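PDB 1ORU: yuaD protein from Bacillus subtilis, which is of unknown function but, as a MOSC-domain protein, may take part in metal-sulfur cluster biosynthesis and bind molybdenum and pyridoxal phosphate. Local coordinates for residues A[31-35]-A[36-40]; A[70-74]-A[75-79]; A[87-91]-A[92-96]; A[147-150]-A[151-154]. All coordinates share one frame; numbering follows the deposited sequence.

Interaction 1: residues A[31-35]-A[36-40]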
loop_
_atom_site.group_PDB
_atom_site.type_symbol
_atom_site.label_atom_id
_atom_site.label_comp_id
_atom_site.label_asym_id
_atom_site.label_seq_id
_atom_site.Cartn_x
_atom_site.Cartn_y
_atom_site.Cartn_z
ATOM N N LEU A 31 2.860 13.512 -18.746
ATOM C CA LEU A 31 1.763 13.273 -17.812
ATOM C C LEU A 31 2.081 13.991 -16.513
ATOM O O LEU A 31 3.247 14.120 -16.132
ATOM C CB LEU A 31 1.601 11.783 -17.496
ATOM C CG LEU A 31 1.061 10.813 -18.547
ATOM C CD1 LEU A 31 1.021 9.407 -17.955
ATOM C CD2 LEU A 31 -0.333 11.247 -18.980
ATOM N N ASP A 32 1.042 14.471 -15.840
ATOM C CA ASP A 32 1.229 15.119 -14.557
ATOM C C ASP A 32 0.765 14.134 -13.496
ATOM O O ASP A 32 -0.337 13.588 -13.590
ATOM C CB ASP A 32 0.400 16.400 -14.456
ATOM C CG ASP A 32 0.952 17.518 -15.304
ATOM O OD1 ASP A 32 2.165 17.803 -15.195
ATOM O OD2 ASP A 32 0.172 18.118 -16.074
ATOM N N PHE A 33 1.619 13.875 -12.514
ATOM C CA PHE A 33 1.263 12.992 -11.413
ATOM C C PHE A 33 0.986 13.914 -10.234
ATOM O O PHE A 33 1.779 14.809 -9.938
ATOM C CB PHE A 33 2.414 12.054 -11.026
ATOM C CG PHE A 33 2.631 10.902 -11.971
ATOM C CD1 PHE A 33 1.700 10.588 -12.956
ATOM C CD2 PHE A 33 3.769 10.106 -11.846
ATOM C CE1 PHE A 33 1.896 9.492 -13.805
ATOM C CE2 PHE A 33 3.975 9.008 -12.686
ATOM C CZ PHE A 33 3.037 8.704 -13.668
ATOM N N ASP A 34 -0.142 13.702 -9.574
ATOM C CA ASP A 34 -0.499 14.509 -8.413
ATOM C C ASP A 34 -1.170 13.542 -7.445
ATOM O O ASP A 34 -1.486 12.411 -7.814
ATOM C CB ASP A 34 -1.476 15.620 -8.816
ATOM C CG ASP A 34 -1.593 16.714 -7.763
ATOM O OD1 ASP A 34 -1.040 16.558 -6.654
ATOM O OD2 ASP A 34 -2.245 17.740 -8.051
ATOM N N TYR A 35 -1.378 13.964 -6.203
ATOM C CA TYR A 35 -2.036 13.079 -5.256
ATOM C C TYR A 35 -3.383 12.695 -5.871
ATOM O O TYR A 35 -4.157 13.561 -6.273
ATOM C CB TYR A 35 -2.221 13.792 -3.917
ATOM C CG TYR A 35 -0.901 14.153 -3.271
ATOM C CD1 TYR A 35 0.034 13.167 -2.968
ATOM C CD2 TYR A 35 -0.581 15.479 -2.978
ATOM C CE1 TYR A 35 1.263 13.492 -2.387
ATOM C CE2 TYR A 35 0.638 15.813 -2.396
ATOM C CZ TYR A 35 1.555 14.814 -2.102
ATOM O OH TYR A 35 2.761 15.134 -1.513
ATOM N N GLY A 36 -3.645 11.398 -5.970
ATOM C CA GLY A 36 -4.893 10.950 -6.561
ATOM C C GLY A 36 -4.675 10.329 -7.931
ATOM O O GLY A 36 -5.534 9.598 -8.437
ATOM N N GLY A 37 -3.529 10.625 -8.540
ATOM C CA GLY A 37 -3.220 10.065 -9.844
ATOM C C GLY A 37 -2.937 11.109 -10.912
ATOM O O GLY A 37 -2.303 12.134 -10.642
ATOM N N ILE A 38 -3.418 10.840 -12.123
ATOM C CA ILE A 38 -3.239 11.735 -13.268
ATOM C C ILE A 38 -4.483 12.605 -13.465
ATOM O O ILE A 38 -5.548 12.097 -13.816
ATOM C CB ILE A 38 -3.029 10.920 -14.564
ATOM C CG1 ILE A 38 -1.789 10.038 -14.435
ATOM C CG2 ILE A 38 -2.908 11.858 -15.759
ATOM C CD1 ILE A 38 -1.768 8.899 -15.426
ATOM N N PRO A 39 -4.366 13.924 -13.251
ATOM C CA PRO A 39 -5.544 14.777 -13.434
ATOM C C PRO A 39 -6.169 14.556 -14.812
ATOM O O PRO A 39 -5.466 14.509 -15.825
ATOM C CB PRO A 39 -4.975 16.183 -13.269
ATOM C CG PRO A 39 -3.869 15.974 -12.276
ATOM C CD PRO A 39 -3.207 14.718 -12.805
ATOM N N GLY A 40 -7.489 14.397 -14.840
ATOM C CA GLY A 40 -8.178 14.187 -16.100
ATOM C C GLY A 40 -8.242 12.732 -16.523
ATOM O O GLY A 40 -8.916 12.392 -17.494
#
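Asp-34 and Gly-37 face each other across a tight reversal built on a type II beta turn from Asp-34 to Gly-37, in which the end of strand 30-33 doubles back into the loop that follows. Gly-36 occupies the third position of the turn with phi at 108°, where a beta carbon would be jammed against the carbonyl oxygen of Tyr-35; the Tyr-35 side chain points away from the returning chain and packs on Thr-47 of the second subunit. Gly-37 makes the closing pair: its N donates to Asp-34 O at 2.8 Å, and its O accepts from Asp-34 N at 2.9 Å, an antiparallel hydrogen-bonded pair that forms a single bridge. The Asp-34 carboxylate adds a local grip, OD1 taking the N-H of Tyr-35 at 2.7 Å from above the carboxylate plane. Ile-38 brings the apolar part of the contact. With CG1 anti to its carbonyl carbon (chi1 -60°), the longer branch reaches the edge of the Phe-33 ring, CG1 lying 3.8 Å from CE1, while CD1 carries on to Leu-31 CD1, also at 3.8 Å. The group continues into the core, where Ile-17 and Ile-69 touch Ile-38. Asp-32 O, buried here without a polar partner, receives a CA-H...O contact from Ile-38 CA at 3.5 Å. Pro-39 has no N-H to offer this oxygen, and its ring carbon CD sits 3.2 Å from Asp-32 O.

Interaction 2: residues A[70-74]-A[75-79]; sequences SIVSI and EECNE
Ser-73 turns its hydroxyl back over the first turn of helix 74-84, where OG accepts from Glu-76 N at 3.0 Å in a nearly straight bond (165°). Chi1 of 89° places OG between the backbone N and the carbonyl carbon, from where it reaches the N-H of Glu-76, and the hydroxyl in turn donates to Met-103 O. The Glu-76 chain passes close by the hydroxyl, CG lying 3.2 Å from Ser-73 OG, and runs on extended; its OE1 accepts from a water that in turn receives the N-H of Ser-73, and also bonds Thr-107. Glu-75 bends at chi2 instead, bringing OE1 beside Ser-73 CB at 3.7 Å while its carboxylate bonds the backbone of Gly-102 and Met-103. Cys-77 SG rests against Val-72 CG2 at 3.8 Å. Ile-74 and Asn-78, one turn apart, lie side by side and point the same way. An alanine at Ser-73 would lack the hydroxyl and would probably leave Glu-76 N without its capping acceptor. The first helical bonds follow, Cys-77 N to Ser-73 O and Asn-78 N to Ile-74 O. This is a serine N-cap at the strand-to-helix junction of a beta-alpha-beta unit, strand 69-73, helix 74-84 and strand 98-101.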
loop_
_atom_site.group_PDB
_atom_site.type_symbol
_atom_site.label_atom_id
_atom_site.label_comp_id
_atom_site.label_asym_id
_atom_site.label_seq_id
_atom_site.Cartn_x
_atom_site.Cartn_y
_atom_site.Cartn_z
ATOM N N SER A 70 -1.424 2.698 -13.222
ATOM C CA SER A 70 -1.212 1.331 -13.668
ATOM C C SER A 70 0.071 1.255 -14.482
ATOM O O SER A 70 0.280 2.064 -15.387
ATOM C CB SER A 70 -2.396 0.873 -14.521
ATOM O OG SER A 70 -2.189 -0.437 -15.003
ATOM N N ILE A 71 0.927 0.288 -14.155
ATOM C CA ILE A 71 2.196 0.124 -14.861
ATOM C C ILE A 71 2.402 -1.291 -15.408
ATOM O O ILE A 71 2.081 -2.277 -14.744
ATOM C CB ILE A 71 3.406 0.423 -13.941
ATOM C CG1 ILE A 71 3.239 1.785 -13.264
ATOM C CG2 ILE A 71 4.696 0.385 -14.755
ATOM C CD1 ILE A 71 4.400 2.144 -12.348
ATOM N N VAL A 72 2.936 -1.376 -16.624
ATOM C CA VAL A 72 3.247 -2.664 -17.245
ATOM C C VAL A 72 4.647 -2.539 -17.835
ATOM O O VAL A 72 5.113 -1.434 -18.110
ATOM C CB VAL A 72 2.263 -3.037 -18.396
ATOM C CG1 VAL A 72 0.848 -3.129 -17.863
ATOM C CG2 VAL A 72 2.349 -2.023 -19.532
ATOM N N SER A 73 5.329 -3.659 -18.023
ATOM C CA SER A 73 6.651 -3.597 -18.611
ATOM C C SER A 73 6.553 -4.169 -20.020
ATOM O O SER A 73 5.771 -5.091 -20.276
ATOM C CB SER A 73 7.662 -4.387 -17.777
ATOM O OG SER A 73 7.724 -5.742 -18.169
ATOM N N ILE A 74 7.328 -3.599 -20.934
ATOM C CA ILE A 74 7.339 -4.057 -22.320
ATOM C C ILE A 74 7.706 -5.539 -22.353
ATOM O O ILE A 74 7.115 -6.319 -23.107
ATOM C CB ILE A 74 8.373 -3.267 -23.163
ATOM C CG1 ILE A 74 7.969 -1.788 -23.243
ATOM C CG2 ILE A 74 8.510 -3.893 -24.552
ATOM C CD1 ILE A 74 6.600 -1.546 -23.851
ATOM N N GLU A 75 8.684 -5.924 -21.533
ATOM C CA GLU A 75 9.126 -7.311 -21.482
ATOM C C GLU A 75 8.000 -8.276 -21.108
ATOM O O GLU A 75 7.823 -9.307 -21.761
ATOM C CB GLU A 75 10.280 -7.483 -20.491
ATOM C CG GLU A 75 11.579 -6.785 -20.861
ATOM C CD GLU A 75 11.619 -5.333 -20.417
ATOM O OE1 GLU A 75 10.867 -4.974 -19.486
ATOM O OE2 GLU A 75 12.417 -4.555 -20.985
ATOM N N GLU A 76 7.241 -7.954 -20.061
ATOM C CA GLU A 76 6.149 -8.831 -19.648
ATOM C C GLU A 76 5.006 -8.844 -20.670
ATOM O O GLU A 76 4.364 -9.877 -20.876
ATOM C CB GLU A 76 5.639 -8.443 -18.248
ATOM C CG GLU A 76 6.695 -8.641 -17.147
ATOM C CD GLU A 76 6.143 -8.509 -15.732
ATOM O OE1 GLU A 76 5.287 -7.631 -15.499
ATOM O OE2 GLU A 76 6.582 -9.278 -14.843
ATOM N N CYS A 77 4.757 -7.712 -21.321
ATOM C CA CYS A 77 3.700 -7.660 -22.331
ATOM C C CYS A 77 4.063 -8.582 -23.486
ATOM O O CYS A 77 3.192 -9.240 -24.053
ATOM C CB CYS A 77 3.505 -6.235 -22.855
ATOM S SG CYS A 77 2.605 -5.146 -21.731
ATOM N N ASN A 78 5.347 -8.619 -23.838
ATOM C CA ASN A 78 5.813 -9.488 -24.917
ATOM C C ASN A 78 5.635 -10.931 -24.468
ATOM O O ASN A 78 5.309 -11.817 -25.270
ATOM C CB ASN A 78 7.293 -9.227 -25.221
ATOM C CG ASN A 78 7.520 -7.909 -25.943
ATOM O OD1 ASN A 78 8.662 -7.484 -26.137
ATOM N ND2 ASN A 78 6.436 -7.258 -26.349
ATOM N N GLU A 79 5.845 -11.161 -23.177
ATOM C CA GLU A 79 5.707 -12.493 -22.611
ATOM C C GLU A 79 4.259 -12.954 -22.732
ATOM O O GLU A 79 3.998 -14.103 -23.092
ATOM C CB GLU A 79 6.135 -12.491 -21.144
ATOM C CG GLU A 79 6.686 -13.821 -20.675
ATOM C CD GLU A 79 7.105 -13.799 -19.219
ATOM O OE1 GLU A 79 7.669 -12.774 -18.772
ATOM O OE2 GLU A 79 6.878 -14.815 -18.525
HETATM O O HOH W 1 3.885 -5.803 -16.859
#

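Interaction 3: residues A[87-91]-A[92-96]; sequences PRILP and EWLGA
Leu-90 and Trp-93 both set CG anti to their own carbonyl carbon, chi1 -58° and -56°, and the leucine side chain thereby comes to lie over the indole. Leu-90 CB stands over one face, 3.8 Å from the centroid of the five-membered ring and 9° off its normal, a CH-pi contact, while CD1 reaches CZ2 of Trp-93 at 3.6 Å. Leu-90 N covers the same indole farther along, and Arg-88 O comes obliquely within 3.3 Å of Trp-93 CZ3; that carbonyl is bonded by Tyr-143, and Tyr-142 stacks with the indole. An alanine in place of Trp-93 would remove the whole ring and would probably leave Leu-90 without the surface it packs on and Tyr-142 without its stacking partner. Glu-92, bent at chi2, folds its carboxylate back so that OE1 sits 3.4 Å from Leu-90 CB. Ile-89 CG2 meets Leu-94 CD1 at 4.0 Å, the two side chains crossing at about a right angle. The backbone closes the turn: Trp-93 N donates to Leu-90 O, and Pro-91 O accepts from two donors on opposite faces of its carbonyl plane, Leu-94 N at 3.0 Å and Ala-96 N at 3.1 Å. Gly-95, with positive phi, donates its N-H to Glu-92 O, and Ala-96 CB packs near Pro-91 CB. This is a Schellman motif in the connection from helix 74-84 to strand 98-101, within a beta-alpha-beta crossover.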
loop_
_atom_site.group_PDB
_atom_site.type_symbol
_atom_site.label_atom_id
_atom_site.label_comp_id
_atom_site.label_asym_id
_atom_site.label_seq_id
_atom_site.Cartn_x
_atom_site.Cartn_y
_atom_site.Cartn_z
ATOM N N PRO A 87 0.902 -11.743 -32.127
ATOM C CA PRO A 87 2.075 -10.936 -32.477
ATOM C C PRO A 87 2.464 -9.833 -31.499
ATOM O O PRO A 87 3.651 -9.557 -31.320
ATOM C CB PRO A 87 1.716 -10.392 -33.858
ATOM C CG PRO A 87 0.244 -10.271 -33.794
ATOM C CD PRO A 87 -0.166 -11.557 -33.123
ATOM N N ARG A 88 1.482 -9.198 -30.867
ATOM C CA ARG A 88 1.798 -8.132 -29.928
ATOM C C ARG A 88 0.669 -7.774 -28.972
ATOM O O ARG A 88 -0.506 -8.008 -29.253
ATOM C CB ARG A 88 2.222 -6.874 -30.692
ATOM C CG ARG A 88 1.175 -6.374 -31.670
ATOM C CD ARG A 88 1.575 -5.047 -32.303
ATOM N NE ARG A 88 0.587 -4.597 -33.282
ATOM C CZ ARG A 88 0.638 -3.434 -33.922
ATOM N NH1 ARG A 88 1.633 -2.589 -33.689
ATOM N NH2 ARG A 88 -0.303 -3.115 -34.800
ATOM N N ILE A 89 1.052 -7.204 -27.832
ATOM C CA ILE A 89 0.115 -6.759 -26.808
ATOM C C ILE A 89 0.526 -5.326 -26.472
ATOM O O ILE A 89 1.605 -5.102 -25.936
ATOM C CB ILE A 89 0.221 -7.620 -25.526
ATOM C CG1 ILE A 89 -0.266 -9.044 -25.803
ATOM C CG2 ILE A 89 -0.590 -6.993 -24.408
ATOM C CD1 ILE A 89 -1.736 -9.132 -26.153
ATOM N N LEU A 90 -0.330 -4.361 -26.793
ATOM C CA LEU A 90 -0.021 -2.957 -26.526
ATOM C C LEU A 90 -0.450 -2.524 -25.129
ATOM O O LEU A 90 -1.527 -2.888 -24.661
ATOM C CB LEU A 90 -0.703 -2.062 -27.562
ATOM C CG LEU A 90 -0.333 -2.331 -29.024
ATOM C CD1 LEU A 90 -1.052 -1.327 -29.916
ATOM C CD2 LEU A 90 1.171 -2.235 -29.206
ATOM N N PRO A 91 0.397 -1.733 -24.445
ATOM C CA PRO A 91 0.058 -1.269 -23.096
ATOM C C PRO A 91 -1.314 -0.591 -23.050
ATOM O O PRO A 91 -2.038 -0.707 -22.057
ATOM C CB PRO A 91 1.197 -0.300 -22.771
ATOM C CG PRO A 91 2.370 -0.936 -23.473
ATOM C CD PRO A 91 1.760 -1.313 -24.819
ATOM N N GLU A 92 -1.663 0.107 -24.131
ATOM C CA GLU A 92 -2.941 0.813 -24.219
ATOM C C GLU A 92 -4.132 -0.117 -24.020
ATOM O O GLU A 92 -5.112 0.236 -23.357
ATOM C CB GLU A 92 -3.083 1.508 -25.579
ATOM C CG GLU A 92 -2.065 2.602 -25.838
ATOM C CD GLU A 92 -0.896 2.138 -26.689
ATOM O OE1 GLU A 92 -0.313 1.076 -26.386
ATOM O OE2 GLU A 92 -0.553 2.850 -27.658
ATOM N N TRP A 93 -4.045 -1.302 -24.611
ATOM C CA TRP A 93 -5.118 -2.280 -24.516
ATOM C C TRP A 93 -5.335 -2.736 -23.079
ATOM O O TRP A 93 -6.441 -3.143 -22.707
ATOM C CB TRP A 93 -4.801 -3.498 -25.378
ATOM C CG TRP A 93 -4.546 -3.187 -26.820
ATOM C CD1 TRP A 93 -4.824 -2.020 -27.477
ATOM C CD2 TRP A 93 -3.985 -4.071 -27.791
ATOM N NE1 TRP A 93 -4.471 -2.128 -28.802
ATOM C CE2 TRP A 93 -3.953 -3.377 -29.020
ATOM C CE3 TRP A 93 -3.507 -5.387 -27.744
ATOM C CZ2 TRP A 93 -3.457 -3.955 -30.193
ATOM C CZ3 TRP A 93 -3.015 -5.962 -28.907
ATOM C CH2 TRP A 93 -2.995 -5.244 -30.117
ATOM N N LEU A 94 -4.278 -2.672 -22.277
ATOM C CA LEU A 94 -4.361 -3.090 -20.883
ATOM C C LEU A 94 -4.674 -1.910 -19.968
ATOM O O LEU A 94 -4.711 -2.054 -18.745
ATOM C CB LEU A 94 -3.047 -3.749 -20.455
ATOM C CG LEU A 94 -2.579 -4.941 -21.297
ATOM C CD1 LEU A 94 -1.238 -5.446 -20.774
ATOM C CD2 LEU A 94 -3.610 -6.045 -21.253
ATOM N N GLY A 95 -4.901 -0.745 -20.566
ATOM C CA GLY A 95 -5.213 0.447 -19.796
ATOM C C GLY A 95 -4.060 0.957 -18.946
ATOM O O GLY A 95 -4.271 1.605 -17.918
ATOM N N ALA A 96 -2.835 0.668 -19.368
ATOM C CA ALA A 96 -1.663 1.110 -18.617
ATOM C C ALA A 96 -1.424 2.612 -18.765
ATOM O O ALA A 96 -1.755 3.205 -19.791
ATOM C CB ALA A 96 -0.431 0.345 -19.080
#

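Interaction 4: residues A[147-150]-A[151-154]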
loop_
_atom_site.group_PDB
_atom_site.type_symbol
_atom_site.label_atom_id
_atom_site.label_comp_id
_atom_site.label_asym_id
_atom_site.label_seq_id
_atom_site.Cartn_x
_atom_site.Cartn_y
_atom_site.Cartn_z
ATOM N N PRO A 147 -9.549 -17.923 -31.617
ATOM C CA PRO A 147 -10.473 -18.330 -30.553
ATOM C C PRO A 147 -10.069 -18.198 -29.085
ATOM O O PRO A 147 -8.898 -18.315 -28.722
ATOM C CB PRO A 147 -10.775 -19.780 -30.916
ATOM C CG PRO A 147 -9.455 -20.245 -31.437
ATOM C CD PRO A 147 -9.050 -19.102 -32.348
ATOM N N LYS A 148 -11.084 -17.963 -28.258
ATOM C CA LYS A 148 -10.963 -17.849 -26.807
ATOM C C LYS A 148 -9.766 -17.074 -26.265
ATOM O O LYS A 148 -9.119 -17.511 -25.308
ATOM C CB LYS A 148 -10.971 -19.253 -26.197
ATOM C CG LYS A 148 -12.156 -20.100 -26.628
ATOM C CD LYS A 148 -12.126 -21.470 -25.974
ATOM C CE LYS A 148 -13.325 -22.309 -26.387
ATOM N NZ LYS A 148 -13.353 -22.560 -27.857
ATOM N N LEU A 149 -9.475 -15.916 -26.850
ATOM C CA LEU A 149 -8.341 -15.137 -26.374
ATOM C C LEU A 149 -8.616 -14.432 -25.048
ATOM O O LEU A 149 -7.697 -14.223 -24.265
ATOM C CB LEU A 149 -7.898 -14.113 -27.427
ATOM C CG LEU A 149 -7.234 -14.677 -28.687
ATOM C CD1 LEU A 149 -6.651 -13.531 -29.509
ATOM C CD2 LEU A 149 -6.136 -15.655 -28.304
ATOM N N ALA A 150 -9.868 -14.070 -24.790
ATOM C CA ALA A 150 -10.199 -13.387 -23.541
ATOM C C ALA A 150 -9.840 -14.245 -22.336
ATOM O O ALA A 150 -9.178 -13.780 -21.405
ATOM C CB ALA A 150 -11.681 -13.033 -23.504
ATOM N N SER A 151 -10.288 -15.496 -22.344
ATOM C CA SER A 151 -9.987 -16.392 -21.239
ATOM C C SER A 151 -8.500 -16.726 -21.257
ATOM O O SER A 151 -7.895 -16.960 -20.209
ATOM C CB SER A 151 -10.829 -17.671 -21.338
ATOM O OG SER A 151 -10.589 -18.355 -22.553
ATOM N N ALA A 152 -7.908 -16.730 -22.448
ATOM C CA ALA A 152 -6.488 -17.024 -22.586
ATOM C C ALA A 152 -5.658 -15.948 -21.890
ATOM O O ALA A 152 -4.628 -16.238 -21.279
ATOM C CB ALA A 152 -6.108 -17.112 -24.062
ATOM N N PHE A 153 -6.110 -14.702 -21.985
ATOM C CA PHE A 153 -5.406 -13.594 -21.347
ATOM C C PHE A 153 -5.429 -13.764 -19.830
ATOM O O PHE A 153 -4.388 -13.698 -19.177
ATOM C CB PHE A 153 -6.061 -12.261 -21.719
ATOM C CG PHE A 153 -5.540 -11.094 -20.934
ATOM C CD1 PHE A 153 -4.288 -10.552 -21.209
ATOM C CD2 PHE A 153 -6.295 -10.549 -19.896
ATOM C CE1 PHE A 153 -3.795 -9.480 -20.462
ATOM C CE2 PHE A 153 -5.812 -9.479 -19.144
ATOM C CZ PHE A 153 -4.559 -8.943 -19.429
ATOM N N VAL A 154 -6.619 -13.989 -19.275
ATOM C CA VAL A 154 -6.769 -14.157 -17.833
ATOM C C VAL A 154 -5.853 -15.251 -17.301
ATOM O O VAL A 154 -5.286 -15.132 -16.211
ATOM C CB VAL A 154 -8.222 -14.499 -17.463
ATOM C CG1 VAL A 154 -8.337 -14.750 -15.965
ATOM C CG2 VAL A 154 -9.130 -13.358 -17.866
HETATM O O HOH W 2 -8.473 -19.960 -24.278
#
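Lys-148, at the N-cap position with positive phi (42°), opens helix 149-156, and its O accepts from Ala-152 N at 3.2 Å, followed by Leu-149 O from Phe-153 N at 2.8 Å and, weakly, Ala-150 O from Val-154 N. Ser-151 OG lies between its backbone N and carbonyl carbon (chi1 59°), a torsion that points OG back at Lys-148, 3.8 Å from its CB. A water bridges the same pair, donating to Lys-148 O at 2.7 Å and meeting Ser-151 OG at 3.2 Å. The lysine chain itself runs away from the helix, straight until its final torsion. The Ala-152 methyl sits against the first-turn carbonyls, CB 3.3 Å from Lys-148 O, and Leu-149 CD2 comes within 4.5 Å of that methyl. Phe-153 sends its ring away from the first turn: with CG anti to its backbone N (chi1 171°), of the side chain only CB stays near, 3.5 Å from Ala-150 O. The ring instead packs among Ile-80 and Met-84 of helix 74-84 and Pro-135 and Ile-139 of helix 133-142, while Leu-149 also touches Met-84. Gln-140 OE1 accepts from Leu-149 N at the helix start. The chemistry is therefore divided: Lys-148 and Ser-151 keep a hydrated, exposed polar side, whereas Leu-149 and Phe-153 fasten the short helix to its neighbours by apolar packing.

Overall arrangement
The four contacts follow one another along the chain, and none encloses another. Interactions 2 and 3 adjoin, their centres 8 Å apart: Val-72 CG2 meets Ala-96 CB at 3.7 Å and Pro-91 CB at 3.8 Å, so the first strand of the beta-alpha-beta unit packs directly on the turn that leads to its last strand. Interaction 3 in turn touches interaction 4, where Leu-94 CD2 lies 3.5 Å from Phe-153 CE1. Interaction 1 stands apart, its centre about 32 Å from that of interaction 4, yet its Ile-38 and Phe-33 rest on Ile-69 of the same strand that carries interaction 2. Interaction 3 therefore lies between interactions 2 and 4 and touches both.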